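Local coordinates for ThiJ/PfpI family protein (PDB 3EWN), which is of unknown function but belongs to the DJ-1/PfpI (ThiJ) family, within the class I glutamine amidotransferase-like superfamily, at residues E24-L29 / G47-A52; P32-M37 / F89-T94; K137-T142 / D166-T171; T142-C147 / A173-G178. All blocks are in the same frame, centred on the assembly; numbering follows the deposited sequence.

Contact 1. Residues E24-L29 / G47-A52; sequences EQIAML and GSLMGA
Ile-26 and Leu-49 meet methyl to methyl: CD1 of Ile-26 lies 3.9 Å from CD1 of Leu-49, and the two side chains cross at about a right angle. CG1 of Ile-26 stands anti to the carbonyl carbon (chi1 -59°), which carries CD1 off the sheet towards the turn Leu-49 to Ala-52. That turn is of type II, with Gly-51 in its third position at a positive phi, and it brings Ala-52 up against Glu-24. The carboxylate of Glu-24, folded back by the bend at chi2 (92°), reaches over the methyl of Ala-52, with OE1 3.5 Å from CB. Nearby the backbones approach closely, Ala-52 CA giving a CA-H...O contact of 3.4 Å to Glu-24 O. A water donates to Glu-24 O at 3.1 Å and to Gly-51 O at 2.7 Å, bridging the residue before the strand and the turn. Arg-190 joins both sides, forming a salt bridge with Glu-24 OE2 and a hydrogen bond to Met-50 O. No direct hydrogen bond links the two segments; a small apolar patch of Ile-26, Leu-49 and Ala-52, edged by water and by one shared arginine, fastens the loop after helix 36-46 to the beginning of strand 25-29.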
loop_
_atom_site.group_PDB
_atom_site.type_symbol
_atom_site.label_atom_id
_atom_site.label_comp_id
_atom_site.label_asym_id
_atom_site.label_seq_id
_atom_site.Cartn_x
_atom_site.Cartn_y
_atom_site.Cartn_z
ATOM N N GLU A 24 -21.301 1.918 -5.068
ATOM C CA GLU A 24 -20.402 1.383 -6.080
ATOM C C GLU A 24 -20.083 -0.098 -5.898
ATOM O O GLU A 24 -19.976 -0.597 -4.777
ATOM C CB GLU A 24 -19.083 2.169 -6.099
ATOM C CG GLU A 24 -19.232 3.648 -6.435
ATOM C CD GLU A 24 -19.398 4.528 -5.207
ATOM O OE1 GLU A 24 -19.638 3.999 -4.100
ATOM O OE2 GLU A 24 -19.289 5.763 -5.354
ATOM N N GLN A 25 -19.935 -0.791 -7.022
ATOM C CA GLN A 25 -19.585 -2.207 -7.043
ATOM C C GLN A 25 -18.192 -2.201 -7.654
ATOM O O GLN A 25 -18.036 -1.901 -8.834
ATOM C CB GLN A 25 -20.542 -2.987 -7.943
ATOM C CG GLN A 25 -21.995 -2.925 -7.501
ATOM C CD GLN A 25 -22.201 -3.500 -6.119
ATOM O OE1 GLN A 25 -21.750 -4.606 -5.822
ATOM N NE2 GLN A 25 -22.894 -2.753 -5.261
ATOM N N ILE A 26 -17.192 -2.543 -6.853
ATOM C CA ILE A 26 -15.806 -2.506 -7.298
ATOM C C ILE A 26 -15.133 -3.870 -7.257
ATOM O O ILE A 26 -15.010 -4.474 -6.190
ATOM C CB ILE A 26 -15.008 -1.513 -6.412
ATOM C CG1 ILE A 26 -15.639 -0.121 -6.517
ATOM C CG2 ILE A 26 -13.547 -1.481 -6.822
ATOM C CD1 ILE A 26 -15.172 0.866 -5.460
ATOM N N ALA A 27 -14.697 -4.352 -8.418
ATOM C CA ALA A 27 -14.026 -5.646 -8.490
ATOM C C ALA A 27 -12.531 -5.453 -8.720
ATOM O O ALA A 27 -12.119 -4.820 -9.693
ATOM C CB ALA A 27 -14.624 -6.492 -9.615
HETATM N N MSE A 28 -11.724 -6.013 -7.822
HETATM C CA MSE A 28 -10.275 -5.909 -7.918
HETATM C C MSE A 28 -9.669 -7.296 -8.098
HETATM O O MSE A 28 -9.754 -8.145 -7.215
HETATM C CB MSE A 28 -9.726 -5.242 -6.654
HETATM C CG MSE A 28 -10.396 -3.893 -6.348
HETATM SE SE MSE A 28 -9.720 -2.968 -4.799
HETATM C CE MSE A 28 -8.227 -2.082 -5.594
ATOM N N LEU A 29 -9.068 -7.519 -9.261
ATOM C CA LEU A 29 -8.451 -8.797 -9.572
ATOM C C LEU A 29 -7.173 -9.013 -8.771
ATOM O O LEU A 29 -6.396 -8.082 -8.573
ATOM C CB LEU A 29 -8.115 -8.863 -11.066
ATOM C CG LEU A 29 -7.360 -10.099 -11.560
ATOM C CD1 LEU A 29 -8.296 -11.298 -11.597
ATOM C CD2 LEU A 29 -6.799 -9.825 -12.955
ATOM N N GLY A 47 -11.418 1.885 -0.489
ATOM C CA GLY A 47 -11.941 1.472 0.800
ATOM C C GLY A 47 -12.523 2.618 1.607
ATOM O O GLY A 47 -13.258 2.386 2.564
ATOM N N SER A 48 -12.206 3.851 1.221
ATOM C CA SER A 48 -12.712 5.023 1.931
ATOM C C SER A 48 -14.149 5.362 1.541
ATOM O O SER A 48 -14.800 6.160 2.206
ATOM C CB SER A 48 -11.831 6.241 1.649
ATOM O OG SER A 48 -12.120 6.779 0.369
ATOM N N LEU A 49 -14.634 4.755 0.463
ATOM C CA LEU A 49 -15.984 5.007 -0.033
ATOM C C LEU A 49 -17.078 4.337 0.808
ATOM O O LEU A 49 -17.215 3.117 0.793
ATOM C CB LEU A 49 -16.077 4.522 -1.486
ATOM C CG LEU A 49 -15.113 5.192 -2.473
ATOM C CD1 LEU A 49 -15.083 4.413 -3.782
ATOM C CD2 LEU A 49 -15.550 6.634 -2.713
HETATM N N MSE A 50 -17.860 5.139 1.531
HETATM C CA MSE A 50 -18.941 4.609 2.363
HETATM C C MSE A 50 -20.060 4.028 1.502
HETATM O O MSE A 50 -20.543 4.685 0.581
HETATM C CB MSE A 50 -19.525 5.718 3.248
HETATM C CG MSE A 50 -18.599 6.220 4.340
HETATM SE SE MSE A 50 -19.251 7.867 5.152
HETATM C CE MSE A 50 -20.773 7.128 6.055
ATOM N N GLY A 51 -20.466 2.795 1.797
ATOM C CA GLY A 51 -21.540 2.168 1.046
ATOM C C GLY A 51 -21.091 1.319 -0.129
ATOM O O GLY A 51 -21.861 0.505 -0.642
ATOM N N ALA A 52 -19.849 1.504 -0.559
ATOM C CA ALA A 52 -19.324 0.752 -1.685
ATOM C C ALA A 52 -18.999 -0.672 -1.278
ATOM O O ALA A 52 -18.653 -0.939 -0.123
ATOM C CB ALA A 52 -18.077 1.432 -2.235
HETATM O O HOH W 1 -22.507 -0.800 -2.957
#

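Contact 2. Residues P32-M37 / F89-T94; sequences PGMTVM and FAPGGT
Thr-35 and Gly-92 are joined at the C-terminal end of a parallel strand in the flavodoxin-like alpha/beta sandwich of the DJ-1/PfpI superfamily, where the loop leaving strand 87-90 passes the residues leading into helix 36-46. The direct hydrogen bond of the contact is Thr-35 N to Gly-92 O, 2.9 Å long and nearly straight (164°), the donor tilted from the carbonyl plane. The same oxygen receives a CA-H...O contact from Met-34 CA at 3.3 Å. A water extends the polar link: it donates to Gly-33 O at 2.6 Å and accepts from Thr-94 N at 3.0 Å, just ahead of helix 95-100. Apolar packing is slighter. The selenomethionine Met-34 runs out straight beyond CG, and its SE rests 4.2 Å from CG of the Pro-91 ring. Gly-93 has no side chain to keep the backbones apart, and Met-34 CA comes within 4.5 Å of its CA. Polar groups here also serve the surroundings: Thr-35 OG1 is bonded to Asp-67 and to a bound glycerol, probably from the crystallisation liquor, and Gly-93 O to Ser-125 and to glycerol, consistent with a pocket at this strand end. With OG1 of Thr-35 placed beside its own backbone N (chi1 -62°), that hydroxyl oxygen comes within 3.2 Å of Gly-93 CA.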
loop_
_atom_site.group_PDB
_atom_site.type_symbol
_atom_site.label_atom_id
_atom_site.label_comp_id
_atom_site.label_asym_id
_atom_site.label_seq_id
_atom_site.Cartn_x
_atom_site.Cartn_y
_atom_site.Cartn_z
ATOM N N PRO A 32 -1.597 -14.896 -8.194
ATOM C CA PRO A 32 -0.281 -15.220 -7.642
ATOM C C PRO A 32 0.812 -14.364 -8.272
ATOM O O PRO A 32 0.820 -14.153 -9.481
ATOM C CB PRO A 32 -0.116 -16.700 -7.988
ATOM C CG PRO A 32 -1.536 -17.208 -8.006
ATOM C CD PRO A 32 -2.255 -16.097 -8.735
ATOM N N GLY A 33 1.718 -13.850 -7.449
ATOM C CA GLY A 33 2.807 -13.056 -7.985
ATOM C C GLY A 33 2.535 -11.584 -8.225
ATOM O O GLY A 33 3.403 -10.872 -8.725
HETATM N N MSE A 34 1.341 -11.117 -7.887
HETATM C CA MSE A 34 1.037 -9.704 -8.077
HETATM C C MSE A 34 1.883 -8.884 -7.101
HETATM O O MSE A 34 2.351 -9.409 -6.094
HETATM C CB MSE A 34 -0.439 -9.442 -7.798
HETATM C CG MSE A 34 -0.818 -9.628 -6.335
HETATM SE SE MSE A 34 -2.640 -9.178 -5.986
HETATM C CE MSE A 34 -2.764 -9.853 -4.207
ATOM N N THR A 35 2.094 -7.607 -7.411
ATOM C CA THR A 35 2.846 -6.730 -6.526
ATOM C C THR A 35 1.738 -6.206 -5.628
ATOM O O THR A 35 0.870 -5.473 -6.083
ATOM C CB THR A 35 3.505 -5.567 -7.307
ATOM O OG1 THR A 35 4.443 -6.103 -8.250
ATOM C CG2 THR A 35 4.238 -4.628 -6.353
ATOM N N VAL A 36 1.761 -6.580 -4.354
ATOM C CA VAL A 36 0.681 -6.189 -3.459
ATOM C C VAL A 36 0.408 -4.691 -3.324
ATOM O O VAL A 36 -0.750 -4.291 -3.203
ATOM C CB VAL A 36 0.851 -6.845 -2.056
ATOM C CG1 VAL A 36 1.909 -6.125 -1.246
ATOM C CG2 VAL A 36 -0.485 -6.867 -1.333
HETATM N N MSE A 37 1.443 -3.858 -3.364
HETATM C CA MSE A 37 1.223 -2.413 -3.257
HETATM C C MSE A 37 0.330 -1.941 -4.419
HETATM O O MSE A 37 -0.419 -0.973 -4.290
HETATM C CB MSE A 37 2.566 -1.669 -3.278
HETATM C CG MSE A 37 2.469 -0.148 -3.136
HETATM SE SE MSE A 37 1.521 0.519 -1.587
HETATM C CE MSE A 37 1.005 2.201 -2.313
ATOM N N PHE A 89 -10.847 -3.507 -11.889
ATOM C CA PHE A 89 -9.459 -3.111 -11.659
ATOM C C PHE A 89 -8.476 -4.270 -11.687
ATOM O O PHE A 89 -8.777 -5.354 -11.198
ATOM C CB PHE A 89 -9.361 -2.417 -10.293
ATOM C CG PHE A 89 -7.951 -2.207 -9.810
ATOM C CD1 PHE A 89 -7.262 -1.036 -10.112
ATOM C CD2 PHE A 89 -7.310 -3.184 -9.054
ATOM C CE1 PHE A 89 -5.955 -0.840 -9.664
ATOM C CE2 PHE A 89 -6.004 -2.999 -8.602
ATOM C CZ PHE A 89 -5.325 -1.824 -8.907
ATOM N N ALA A 90 -7.288 -4.024 -12.243
ATOM C CA ALA A 90 -6.248 -5.047 -12.288
ATOM C C ALA A 90 -4.909 -4.488 -11.823
ATOM O O ALA A 90 -4.462 -3.445 -12.307
ATOM C CB ALA A 90 -6.102 -5.603 -13.697
ATOM N N PRO A 91 -4.263 -5.167 -10.857
ATOM C CA PRO A 91 -2.963 -4.736 -10.335
ATOM C C PRO A 91 -1.855 -5.337 -11.191
ATOM O O PRO A 91 -2.116 -6.194 -12.046
ATOM C CB PRO A 91 -2.960 -5.302 -8.920
ATOM C CG PRO A 91 -3.657 -6.623 -9.112
ATOM C CD PRO A 91 -4.830 -6.240 -10.020
ATOM N N GLY A 92 -0.624 -4.898 -10.942
ATOM C CA GLY A 92 0.519 -5.389 -11.690
ATOM C C GLY A 92 1.396 -6.414 -10.982
ATOM O O GLY A 92 0.991 -7.050 -10.009
ATOM N N GLY A 93 2.619 -6.541 -11.486
ATOM C CA GLY A 93 3.591 -7.491 -10.975
ATOM C C GLY A 93 4.477 -7.840 -12.158
ATOM O O GLY A 93 4.555 -7.060 -13.106
ATOM N N THR A 94 5.143 -8.993 -12.136
ATOM C CA THR A 94 5.999 -9.362 -13.261
ATOM C C THR A 94 5.596 -10.703 -13.870
ATOM O O THR A 94 4.637 -10.769 -14.639
ATOM C CB THR A 94 7.484 -9.401 -12.844
ATOM O OG1 THR A 94 7.649 -10.282 -11.731
ATOM C CG2 THR A 94 7.953 -8.010 -12.448
HETATM O O HOH W 2 5.189 -11.574 -10.518
#

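Contact 3. Residues K137-T142 / D166-T171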
loop_
_atom_site.group_PDB
_atom_site.type_symbol
_atom_site.label_atom_id
_atom_site.label_comp_id
_atom_site.label_asym_id
_atom_site.label_seq_id
_atom_site.Cartn_x
_atom_site.Cartn_y
_atom_site.Cartn_z
ATOM N N LYS A 137 -8.384 -1.111 -26.914
ATOM C CA LYS A 137 -8.355 -0.894 -28.358
ATOM C C LYS A 137 -8.566 0.578 -28.681
ATOM O O LYS A 137 -9.684 1.090 -28.598
ATOM C CB LYS A 137 -9.434 -1.741 -29.042
ATOM C CG LYS A 137 -9.253 -3.240 -28.869
ATOM C CD LYS A 137 -10.312 -4.017 -29.640
ATOM C CE LYS A 137 -10.226 -5.503 -29.340
ATOM N NZ LYS A 137 -8.853 -6.028 -29.570
ATOM N N GLY A 138 -7.480 1.255 -29.041
ATOM C CA GLY A 138 -7.550 2.668 -29.369
ATOM C C GLY A 138 -7.538 3.585 -28.158
ATOM O O GLY A 138 -7.753 4.787 -28.288
ATOM N N TYR A 139 -7.277 3.023 -26.981
ATOM C CA TYR A 139 -7.257 3.802 -25.742
ATOM C C TYR A 139 -5.863 4.182 -25.276
ATOM O O TYR A 139 -4.937 3.374 -25.341
ATOM C CB TYR A 139 -7.922 3.010 -24.612
ATOM C CG TYR A 139 -9.417 2.892 -24.735
ATOM C CD1 TYR A 139 -10.257 3.851 -24.179
ATOM C CD2 TYR A 139 -9.992 1.836 -25.444
ATOM C CE1 TYR A 139 -11.640 3.765 -24.328
ATOM C CE2 TYR A 139 -11.359 1.739 -25.598
ATOM C CZ TYR A 139 -12.179 2.704 -25.042
ATOM O OH TYR A 139 -13.539 2.605 -25.203
ATOM N N LYS A 140 -5.716 5.417 -24.805
ATOM C CA LYS A 140 -4.441 5.860 -24.263
ATOM C C LYS A 140 -4.352 5.169 -22.908
ATOM O O LYS A 140 -5.360 5.007 -22.218
ATOM C CB LYS A 140 -4.429 7.381 -24.064
ATOM C CG LYS A 140 -4.272 8.177 -25.337
ATOM C CD LYS A 140 -4.478 9.666 -25.081
ATOM C CE LYS A 140 -3.503 10.215 -24.052
ATOM N NZ LYS A 140 -3.785 11.652 -23.764
ATOM N N ALA A 141 -3.153 4.755 -22.528
ATOM C CA ALA A 141 -2.975 4.087 -21.249
ATOM C C ALA A 141 -1.512 4.084 -20.858
ATOM O O ALA A 141 -0.630 4.148 -21.715
ATOM C CB ALA A 141 -3.501 2.655 -21.327
ATOM N N THR A 142 -1.260 4.021 -19.557
ATOM C CA THR A 142 0.104 3.996 -19.057
ATOM C C THR A 142 0.355 2.650 -18.387
ATOM O O THR A 142 -0.504 1.771 -18.408
ATOM C CB THR A 142 0.359 5.156 -18.061
ATOM O OG1 THR A 142 1.740 5.156 -17.673
ATOM C CG2 THR A 142 -0.506 5.008 -16.824
ATOM N N ASP A 166 -8.766 8.091 -20.508
ATOM C CA ASP A 166 -9.243 8.182 -21.880
ATOM C C ASP A 166 -10.646 7.598 -21.813
ATOM O O ASP A 166 -10.815 6.381 -21.719
ATOM C CB ASP A 166 -8.362 7.352 -22.810
ATOM C CG ASP A 166 -8.815 7.417 -24.259
ATOM O OD1 ASP A 166 -9.868 8.031 -24.538
ATOM O OD2 ASP A 166 -8.117 6.844 -25.117
ATOM N N ARG A 167 -11.647 8.469 -21.861
ATOM C CA ARG A 167 -13.025 8.034 -21.765
ATOM C C ARG A 167 -13.191 7.302 -20.431
ATOM O O ARG A 167 -12.882 7.866 -19.380
ATOM C CB ARG A 167 -13.378 7.149 -22.966
ATOM C CG ARG A 167 -13.617 7.970 -24.242
ATOM C CD ARG A 167 -13.460 7.127 -25.499
ATOM N NE ARG A 167 -12.054 6.856 -25.784
ATOM C CZ ARG A 167 -11.631 5.993 -26.697
ATOM N NH1 ARG A 167 -10.330 5.816 -26.887
ATOM N NH2 ARG A 167 -12.510 5.299 -27.414
ATOM N N ASN A 168 -13.656 6.057 -20.447
ATOM C CA ASN A 168 -13.836 5.350 -19.187
ATOM C C ASN A 168 -12.680 4.417 -18.828
ATOM O O ASN A 168 -12.834 3.515 -18.009
ATOM C CB ASN A 168 -15.165 4.591 -19.198
ATOM C CG ASN A 168 -15.109 3.335 -20.028
ATOM O OD1 ASN A 168 -14.467 3.296 -21.078
ATOM N ND2 ASN A 168 -15.795 2.296 -19.565
ATOM N N ARG A 169 -11.525 4.643 -19.448
ATOM C CA ARG A 169 -10.325 3.862 -19.163
ATOM C C ARG A 169 -9.403 4.755 -18.346
ATOM O O ARG A 169 -8.992 5.814 -18.814
ATOM C CB ARG A 169 -9.598 3.467 -20.457
ATOM C CG ARG A 169 -9.926 2.082 -20.997
ATOM C CD ARG A 169 -11.390 1.948 -21.398
ATOM N NE ARG A 169 -11.591 0.752 -22.212
ATOM C CZ ARG A 169 -12.769 0.346 -22.674
ATOM N NH1 ARG A 169 -13.866 1.039 -22.399
ATOM N NH2 ARG A 169 -12.847 -0.743 -23.427
ATOM N N ILE A 170 -9.087 4.337 -17.125
ATOM C CA ILE A 170 -8.196 5.118 -16.276
ATOM C C ILE A 170 -7.091 4.197 -15.777
ATOM O O ILE A 170 -7.355 3.193 -15.113
ATOM C CB ILE A 170 -8.963 5.735 -15.087
ATOM C CG1 ILE A 170 -10.126 6.581 -15.623
ATOM C CG2 ILE A 170 -8.014 6.593 -14.247
ATOM C CD1 ILE A 170 -11.004 7.215 -14.566
ATOM N N THR A 171 -5.852 4.532 -16.118
ATOM C CA THR A 171 -4.717 3.711 -15.724
ATOM C C THR A 171 -3.649 4.493 -14.970
ATOM O O THR A 171 -3.418 5.674 -15.234
ATOM C CB THR A 171 -4.065 3.037 -16.962
ATOM O OG1 THR A 171 -3.780 4.029 -17.959
ATOM C CG2 THR A 171 -4.992 1.986 -17.551
HETATM O O HOH W 3 -15.111 4.082 -23.800
HETATM O O HOH W 4 -5.969 4.625 -19.480
#
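Asp-166 OD2 takes the backbone N of Lys-140 on its anti lone pair, in a 2.8 Å bond that is close to straight (165°). The neighbouring Arg-167 grips this carboxylate side-on, its NE 2.8 Å from Asp-166 OD1 in a salt bridge and its NH1 hydrogen-bonded to OD2; both nitrogens meet the oxygens from above the carboxylate plane. OD2 therefore serves two donors, which should favour the ionised acid. NH1 of Arg-167 adds a weak bond to Gly-138 O. Further along, Thr-142 N donates to Thr-171 OG1 over 3.0 Å, and a water joins that hydroxyl to Lys-140 O.

Asp-166 and Arg-169 exchange two backbone hydrogen bonds round a type II' turn, the two-residue hairpin that links strand 163-166, outermost in the sheet of this chain, to strand 169-172, itself the neighbour of 119-123. The segment 137-142 runs alongside this hairpin and sends Tyr-139 between its arginines. The guanidinium of Arg-167 lies flat on one face of the ring and that of Arg-169 on the opposite face, the planes 14° and 5° from the ring, and each CZ is 3.8 Å from the ring centroid: a cation-pi sandwich. Arg-169 reaches its place by bending at chi2, and its CD adds a CH-pi contact to the same face. Asn-168 OD1 accepts from NH1 of Arg-169 at 2.7 Å, in the guanidinium plane, and Leu-135 O accepts from its NE. At the ring's edge a water lies 2.6 Å from Tyr-139 OH and donates to Asn-168 OD1. Farther in, CG2 of Thr-142 packs 3.4 Å from Thr-171 O.

Contact 4. Residues T142-C147 / A173-G178; sequences TSHWSC and AGVTAG
His-144 and Gly-174 bring their backbones to a CA-CA distance of 3.9 Å, and the adjoining Ser-143 and Ala-173 to 4.4 Å, with no hydrogen bond between the segments. In its place Ala-173 CA makes a CA-H...O contact of 3.5 Å to Ser-143 O. Beyond it, Gly-174 to Ala-177 form a type II' turn that leads into helix 177-189. The missing side chain of Gly-174 leaves room for the imidazole of His-144, whose CD2 lies 3.8 Å from Gly-174 CA; Val-175 CG2 sits farther out, at the ring edge. CG of His-144 stands anti to the backbone N (chi1 -173°), and the ring's rotation is fixed from both ends: ND1 accepts from Ser-146 N at 3.0 Å, the donor somewhat tilted from the ring plane, and is hydrogen-bonded to Ser-146 OG, while NE2 is bonded to Met-201 O of the second subunit. Thr-142 presses its CG2 to within 3.5 Å of Ala-173 N. Ser-143 turns away and bonds through OG to Cys-124 O. Cys-124 lies between strand 119-123 and helix 126-132, where this superfamily has its nucleophile elbow; with glycerol, probably from the crystallisation liquor, bonded to Ser-146 OG, the arrangement is consistent with a pocket beside that elbow, close to the subunit interface.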
loop_
_atom_site.group_PDB
_atom_site.type_symbol
_atom_site.label_atom_id
_atom_site.label_comp_id
_atom_site.label_asym_id
_atom_site.label_seq_id
_atom_site.Cartn_x
_atom_site.Cartn_y
_atom_site.Cartn_z
ATOM N N THR A 142 -1.260 4.021 -19.557
ATOM C CA THR A 142 0.104 3.996 -19.057
ATOM C C THR A 142 0.355 2.650 -18.387
ATOM O O THR A 142 -0.504 1.771 -18.408
ATOM C CB THR A 142 0.359 5.156 -18.061
ATOM O OG1 THR A 142 1.740 5.156 -17.673
ATOM C CG2 THR A 142 -0.506 5.008 -16.824
ATOM N N SER A 143 1.534 2.481 -17.805
ATOM C CA SER A 143 1.880 1.228 -17.146
ATOM C C SER A 143 3.201 1.466 -16.429
ATOM O O SER A 143 3.655 2.603 -16.334
ATOM C CB SER A 143 2.052 0.129 -18.197
ATOM O OG SER A 143 2.107 -1.160 -17.609
ATOM N N HIS A 144 3.814 0.406 -15.910
ATOM C CA HIS A 144 5.113 0.564 -15.265
ATOM C C HIS A 144 6.043 0.971 -16.406
ATOM O O HIS A 144 5.815 0.597 -17.564
ATOM C CB HIS A 144 5.568 -0.760 -14.643
ATOM C CG HIS A 144 6.819 -0.646 -13.822
ATOM N ND1 HIS A 144 8.082 -0.726 -14.370
ATOM C CD2 HIS A 144 6.998 -0.433 -12.496
ATOM C CE1 HIS A 144 8.985 -0.568 -13.417
ATOM N NE2 HIS A 144 8.353 -0.390 -12.270
ATOM N N TRP A 145 7.084 1.735 -16.106
ATOM C CA TRP A 145 7.977 2.169 -17.168
ATOM C C TRP A 145 8.674 1.032 -17.908
ATOM O O TRP A 145 9.088 1.202 -19.053
ATOM C CB TRP A 145 9.019 3.161 -16.640
ATOM C CG TRP A 145 9.839 2.678 -15.483
ATOM C CD1 TRP A 145 9.656 2.985 -14.164
ATOM C CD2 TRP A 145 11.005 1.843 -15.542
ATOM N NE1 TRP A 145 10.640 2.401 -13.398
ATOM C CE2 TRP A 145 11.478 1.692 -14.220
ATOM C CE3 TRP A 145 11.694 1.210 -16.584
ATOM C CZ2 TRP A 145 12.613 0.933 -13.913
ATOM C CZ3 TRP A 145 12.825 0.454 -16.278
ATOM C CH2 TRP A 145 13.271 0.324 -14.953
ATOM N N SER A 146 8.787 -0.129 -17.271
ATOM C CA SER A 146 9.466 -1.263 -17.895
ATOM C C SER A 146 8.682 -1.975 -18.994
ATOM O O SER A 146 9.265 -2.747 -19.759
ATOM C CB SER A 146 9.857 -2.292 -16.833
ATOM O OG SER A 146 8.701 -2.878 -16.251
ATOM N N CYS A 147 7.380 -1.716 -19.089
ATOM C CA CYS A 147 6.563 -2.393 -20.095
ATOM C C CYS A 147 5.500 -1.512 -20.742
ATOM O O CYS A 147 4.620 -2.012 -21.438
ATOM C CB CYS A 147 5.874 -3.605 -19.461
ATOM S SG CYS A 147 4.758 -3.191 -18.089
ATOM N N ALA A 173 0.456 4.556 -13.437
ATOM C CA ALA A 173 1.775 4.045 -13.776
ATOM C C ALA A 173 2.279 3.030 -12.753
ATOM O O ALA A 173 1.494 2.389 -12.056
ATOM C CB ALA A 173 2.762 5.193 -13.914
ATOM N N GLY A 174 3.596 2.899 -12.659
ATOM C CA GLY A 174 4.183 1.942 -11.743
ATOM C C GLY A 174 3.819 2.038 -10.272
ATOM O O GLY A 174 3.593 3.116 -9.725
ATOM N N VAL A 175 3.768 0.865 -9.649
ATOM C CA VAL A 175 3.475 0.674 -8.229
ATOM C C VAL A 175 2.788 1.793 -7.435
ATOM O O VAL A 175 1.555 1.864 -7.389
ATOM C CB VAL A 175 4.774 0.267 -7.490
ATOM C CG1 VAL A 175 4.457 -0.203 -6.084
ATOM C CG2 VAL A 175 5.491 -0.836 -8.284
ATOM N N THR A 176 3.579 2.655 -6.803
ATOM C CA THR A 176 3.035 3.724 -5.968
ATOM C C THR A 176 2.078 4.688 -6.654
ATOM O O THR A 176 1.335 5.406 -5.983
ATOM C CB THR A 176 4.164 4.527 -5.290
ATOM O OG1 THR A 176 5.003 5.116 -6.288
ATOM C CG2 THR A 176 5.004 3.612 -4.405
ATOM N N ALA A 177 2.082 4.709 -7.983
ATOM C CA ALA A 177 1.174 5.583 -8.723
ATOM C C ALA A 177 -0.280 5.248 -8.374
ATOM O O ALA A 177 -1.186 6.062 -8.568
ATOM C CB ALA A 177 1.404 5.419 -10.227
ATOM N N GLY A 178 -0.496 4.041 -7.863
ATOM C CA GLY A 178 -1.838 3.612 -7.500
ATOM C C GLY A 178 -2.536 4.541 -6.524
ATOM O O GLY A 178 -3.762 4.653 -6.535
#

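Contacts 1, 2 and 3 each reach the central sheet; contact 4 sits beside it, where strand 169-172 gives way to helix 177-189. Ala-27 O of contact 1 and Phe-89 N of contact 2, 2.9 Å apart, probably bond neighbouring strands. Contact 2 reaches contact 4 through Met-37 CG and Val-175 CG1, 3.6 Å apart, the centres of the two contacts being about 11 Å apart. Contacts 3 and 4 share Thr-142. Glycerol, probably from the crystallisation liquor, lies about 3 Å from the side chains of Thr-35 and His-144, consistent with a pocket between contacts 2 and 4; both also touch the second subunit. Contact 1 lies across the chain's centre from contact 4, about 8 Å between nearest atoms.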